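Local coordinates for protein pseudoalteromonas arctica PAMC 21717 (Pseudoalteromonas arctica, PDB 5YL7) that probably cleaves peptide bonds as a cold-active, calcium-binding serine protease of the subtilase family, at residues A189-G201 and N211-S223. Sequence-based numbering, arbitrary orientation.
Sequences ARSNGTVVVIAAG and NPGNCNGVVNVAS. With CA (calcium ion), chain F.
Strands 195-199 and 219-223 run parallel, the axes of these short segments 4.8 Å apart at 30°, and a ladder of four backbone hydrogen bonds defines the pairing: Val219 N to Val196 O, Ile198 N to Val219 O, Val221 N to Ile198 O, and Ala200 N to Val221 O. The first is nearly linear (175° at the hydrogen). On one face Val197 CG1 meets Val221 CG2 at 3.9 Å, against helix 280-297. On the other, Ile198 has CG2 anti to its N and CG1 beside it (chi1 -55°), which lays CG2 on Gly213 and Pro212 CG; the extended chi2 carries CD1 to 3.6 Å from Val218 CG1. The Asn220 amide packs on Ala200 (OD1 to Ala200 CA 3.2 Å), its main polar partner being Asn239. Arg190 bends at chi3, setting one guanidinium face against Gly217 CA; NH1 donates to Gly217 O at 3.0 Å from above the carbonyl plane, while NH2 salt-bridges Asp304. Shortening Arg190 to an alanine is likely to leave Asp304 without this charged mate and Gly217 O without its NH1 donor. Water 1 links Gly217 O to Val196 N, and Val218 O binds calcium at 2.3 Å, together with Asp241 and Glu307. Adjacent parallel strands in the central sheet, flanked by helices, are characteristic of the subtilisin-like alpha/beta fold.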
loop_
_atom_site.group_PDB
_atom_site.type_symbol
_atom_site.label_atom_id
_atom_site.label_comp_id
_atom_site.label_asym_id
_atom_site.label_seq_id
_atom_site.Cartn_x
_atom_site.Cartn_y
_atom_site.Cartn_z
ATOM N N ALA A 189 -12.766 4.326 -10.778
ATOM C CA ALA A 189 -11.455 3.654 -10.991
ATOM C C ALA A 189 -11.627 2.265 -11.590
ATOM O O ALA A 189 -10.943 1.868 -12.563
ATOM C CB ALA A 189 -10.734 3.565 -9.655
ATOM N N ARG A 190 -12.571 1.485 -11.025
ATOM C CA ARG A 190 -12.836 0.123 -11.560
ATOM C C ARG A 190 -13.277 0.130 -13.010
ATOM O O ARG A 190 -12.822 -0.651 -13.819
ATOM C CB ARG A 190 -13.928 -0.554 -10.730
ATOM C CG ARG A 190 -13.506 -0.866 -9.298
ATOM C CD ARG A 190 -14.700 -1.253 -8.477
ATOM N NE ARG A 190 -15.560 -2.260 -9.074
ATOM C CZ ARG A 190 -15.245 -3.522 -9.217
ATOM N NH1 ARG A 190 -14.194 -4.028 -8.641
ATOM N NH2 ARG A 190 -15.937 -4.346 -9.982
ATOM N N SER A 191 -14.066 1.157 -13.373
ATOM C CA SER A 191 -14.610 1.262 -14.800
ATOM C C SER A 191 -13.472 1.609 -15.729
ATOM O O SER A 191 -13.512 1.293 -16.932
ATOM C CB SER A 191 -15.636 2.351 -14.817
ATOM O OG SER A 191 -15.104 3.667 -14.780
ATOM N N ASN A 192 -12.424 2.269 -15.212
ATOM C CA ASN A 192 -11.221 2.579 -15.993
ATOM C C ASN A 192 -10.244 1.442 -15.997
ATOM O O ASN A 192 -9.147 1.570 -16.579
ATOM C CB ASN A 192 -10.604 3.856 -15.450
ATOM C CG ASN A 192 -11.374 5.082 -15.766
ATOM O OD1 ASN A 192 -12.132 5.064 -16.816
ATOM N ND2 ASN A 192 -11.235 6.140 -15.025
ATOM N N GLY A 193 -10.527 0.288 -15.367
ATOM C CA GLY A 193 -9.695 -0.880 -15.442
ATOM C C GLY A 193 -8.771 -1.021 -14.226
ATOM O O GLY A 193 -7.866 -1.892 -14.266
ATOM N N THR A 194 -8.892 -0.167 -13.231
ATOM C CA THR A 194 -7.923 -0.141 -12.085
ATOM C C THR A 194 -8.492 -0.971 -10.951
ATOM O O THR A 194 -9.645 -0.744 -10.482
ATOM C CB THR A 194 -7.768 1.267 -11.602
ATOM O OG1 THR A 194 -7.359 2.110 -12.718
ATOM C CG2 THR A 194 -6.766 1.384 -10.486
ATOM N N VAL A 195 -7.729 -1.956 -10.451
ATOM C CA VAL A 195 -8.058 -2.694 -9.231
ATOM C C VAL A 195 -7.659 -1.887 -8.011
ATOM O O VAL A 195 -6.622 -1.212 -8.016
ATOM C CB VAL A 195 -7.455 -4.110 -9.263
ATOM C CG1 VAL A 195 -5.947 -4.100 -9.163
ATOM C CG2 VAL A 195 -8.040 -5.027 -8.187
ATOM N N VAL A 196 -8.474 -1.978 -6.965
ATOM C CA VAL A 196 -8.312 -1.137 -5.772
ATOM C C VAL A 196 -8.017 -2.028 -4.571
ATOM O O VAL A 196 -8.892 -2.830 -4.225
ATOM C CB VAL A 196 -9.546 -0.264 -5.561
ATOM C CG1 VAL A 196 -9.311 0.643 -4.363
ATOM C CG2 VAL A 196 -9.805 0.605 -6.775
ATOM N N VAL A 197 -6.854 -1.868 -3.964
ATOM C CA VAL A 197 -6.411 -2.667 -2.832
ATOM C C VAL A 197 -6.315 -1.798 -1.627
ATOM O O VAL A 197 -5.697 -0.738 -1.680
ATOM C CB VAL A 197 -5.023 -3.298 -3.195
ATOM C CG1 VAL A 197 -4.535 -4.163 -2.015
ATOM C CG2 VAL A 197 -5.130 -4.169 -4.448
ATOM N N ILE A 198 -6.905 -2.264 -0.492
ATOM C CA ILE A 198 -7.107 -1.426 0.676
ATOM C C ILE A 198 -6.743 -2.173 1.944
ATOM O O ILE A 198 -6.987 -3.379 2.099
ATOM C CB ILE A 198 -8.568 -0.941 0.771
ATOM C CG1 ILE A 198 -8.935 -0.232 -0.551
ATOM C CG2 ILE A 198 -8.734 -0.020 1.978
ATOM C CD1 ILE A 198 -10.340 0.322 -0.627
ATOM N N ALA A 199 -6.074 -1.445 2.854
ATOM C CA ALA A 199 -5.834 -1.926 4.220
ATOM C C ALA A 199 -7.093 -1.975 5.031
ATOM O O ALA A 199 -7.826 -0.992 5.142
ATOM C CB ALA A 199 -4.854 -1.056 4.900
ATOM N N ALA A 200 -7.334 -3.107 5.728
ATOM C CA ALA A 200 -8.642 -3.256 6.490
ATOM C C ALA A 200 -8.651 -2.506 7.722
ATOM O O ALA A 200 -9.806 -2.337 8.315
ATOM C CB ALA A 200 -8.876 -4.703 6.775
ATOM N N GLY A 201 -7.566 -2.002 8.270
ATOM C CA GLY A 201 -7.509 -1.249 9.526
ATOM C C GLY A 201 -6.987 -2.054 10.708
ATOM O O GLY A 201 -6.889 -3.257 10.676
ATOM N N ASN A 211 -13.698 2.113 6.883
ATOM C CA ASN A 211 -13.648 2.535 5.482
ATOM C C ASN A 211 -12.226 2.903 5.074
ATOM O O ASN A 211 -11.457 3.351 5.979
ATOM C CB ASN A 211 -14.650 3.736 5.235
ATOM C CG ASN A 211 -14.330 4.944 6.025
ATOM O OD1 ASN A 211 -13.441 5.708 5.687
ATOM N ND2 ASN A 211 -14.976 5.083 7.147
ATOM N N PRO A 212 -11.834 2.910 3.832
ATOM C CA PRO A 212 -12.647 2.469 2.690
ATOM C C PRO A 212 -12.607 0.977 2.456
ATOM O O PRO A 212 -13.176 0.500 1.458
ATOM C CB PRO A 212 -12.010 3.237 1.523
ATOM C CG PRO A 212 -10.541 3.371 1.928
ATOM C CD PRO A 212 -10.583 3.579 3.420
ATOM N N GLY A 213 -12.077 0.174 3.371
ATOM C CA GLY A 213 -12.075 -1.225 3.155
ATOM C C GLY A 213 -13.411 -1.888 3.062
ATOM O O GLY A 213 -13.603 -2.931 2.455
ATOM N N ASN A 214 -14.423 -1.258 3.718
ATOM C CA ASN A 214 -15.820 -1.671 3.669
ATOM C C ASN A 214 -16.557 -1.163 2.456
ATOM O O ASN A 214 -17.754 -1.471 2.313
ATOM C CB ASN A 214 -16.521 -1.305 4.981
ATOM C CG ASN A 214 -16.633 0.166 5.205
ATOM O OD1 ASN A 214 -16.183 0.975 4.397
ATOM N ND2 ASN A 214 -17.253 0.561 6.350
ATOM N N CYS A 215 -15.892 -0.498 1.528
ATOM C CA CYS A 215 -16.549 -0.119 0.268
ATOM C C CYS A 215 -16.697 -1.373 -0.558
ATOM O O CYS A 215 -16.130 -2.458 -0.340
ATOM C CB CYS A 215 -15.698 0.872 -0.442
ATOM S SG CYS A 215 -15.473 2.438 0.434
ATOM N N ASN A 216 -17.565 -1.334 -1.589
ATOM C CA ASN A 216 -17.763 -2.406 -2.515
ATOM C C ASN A 216 -16.776 -2.326 -3.674
ATOM O O ASN A 216 -16.361 -1.239 -4.068
ATOM C CB ASN A 216 -19.196 -2.518 -3.028
ATOM C CG ASN A 216 -20.175 -2.785 -1.925
ATOM O OD1 ASN A 216 -19.917 -3.711 -1.121
ATOM N ND2 ASN A 216 -21.201 -1.992 -1.768
ATOM N N GLY A 217 -16.433 -3.478 -4.226
ATOM C CA GLY A 217 -15.523 -3.547 -5.379
ATOM C C GLY A 217 -14.071 -3.328 -5.092
ATOM O O GLY A 217 -13.358 -2.867 -5.964
ATOM N N VAL A 218 -13.643 -3.681 -3.880
ATOM C CA VAL A 218 -12.250 -3.499 -3.459
ATOM C C VAL A 218 -11.708 -4.780 -2.974
ATOM O O VAL A 218 -12.429 -5.684 -2.557
ATOM C CB VAL A 218 -12.128 -2.394 -2.376
ATOM C CG1 VAL A 218 -12.775 -1.079 -2.828
ATOM C CG2 VAL A 218 -12.688 -2.786 -1.047
ATOM N N VAL A 219 -10.380 -4.854 -2.937
ATOM C CA VAL A 219 -9.669 -5.998 -2.317
ATOM C C VAL A 219 -9.243 -5.521 -0.922
ATOM O O VAL A 219 -8.301 -4.725 -0.790
ATOM C CB VAL A 219 -8.454 -6.428 -3.125
ATOM C CG1 VAL A 219 -7.796 -7.618 -2.528
ATOM C CG2 VAL A 219 -8.824 -6.666 -4.604
ATOM N N ASN A 220 -9.946 -5.988 0.107
ATOM C CA ASN A 220 -9.714 -5.559 1.484
ATOM C C ASN A 220 -8.837 -6.571 2.167
ATOM O O ASN A 220 -9.080 -7.804 2.097
ATOM C CB ASN A 220 -11.043 -5.403 2.242
ATOM C CG ASN A 220 -10.873 -4.603 3.498
ATOM O OD1 ASN A 220 -10.006 -3.787 3.634
ATOM N ND2 ASN A 220 -11.815 -4.828 4.464
ATOM N N VAL A 221 -7.764 -6.073 2.779
ATOM C CA VAL A 221 -6.615 -6.923 3.184
ATOM C C VAL A 221 -6.419 -6.862 4.697
ATOM O O VAL A 221 -6.195 -5.797 5.281
ATOM C CB VAL A 221 -5.357 -6.420 2.488
ATOM C CG1 VAL A 221 -4.150 -7.290 2.866
ATOM C CG2 VAL A 221 -5.538 -6.420 0.978
ATOM N N ALA A 222 -6.463 -8.075 5.288
ATOM C CA ALA A 222 -6.089 -8.282 6.721
ATOM C C ALA A 222 -4.599 -8.553 6.786
ATOM O O ALA A 222 -3.929 -8.941 5.838
ATOM C CB ALA A 222 -6.885 -9.424 7.308
ATOM N N SER A 223 -4.030 -8.384 7.995
ATOM C CA SER A 223 -2.627 -8.551 8.234
ATOM C C SER A 223 -2.279 -9.796 9.023
ATOM O O SER A 223 -2.954 -10.018 10.085
ATOM C CB SER A 223 -2.093 -7.377 9.005
ATOM O OG SER A 223 -0.728 -7.594 9.371
HETATM CA CA CA F . -13.872 -7.409 -1.993
HETATM O O HOH W 1 -10.973 -3.376 -7.310
HETATM O O HOH W 2 -10.557 -0.093 5.740
HETATM O O HOH W 3 -9.573 1.163 5.140
HETATM O O HOH W 4 -12.009 -2.579 6.546
HETATM O O HOH W 5 -15.305 -5.340 -1.671
HETATM O O HOH W 6 -15.045 -9.004 0.080
HETATM O O HOH W 7 -15.768 -8.841 -2.169
HETATM O O HOH W 8 -14.550 -7.100 0.342
HETATM O O HOH W 9 -14.874 -6.653 -4.187
#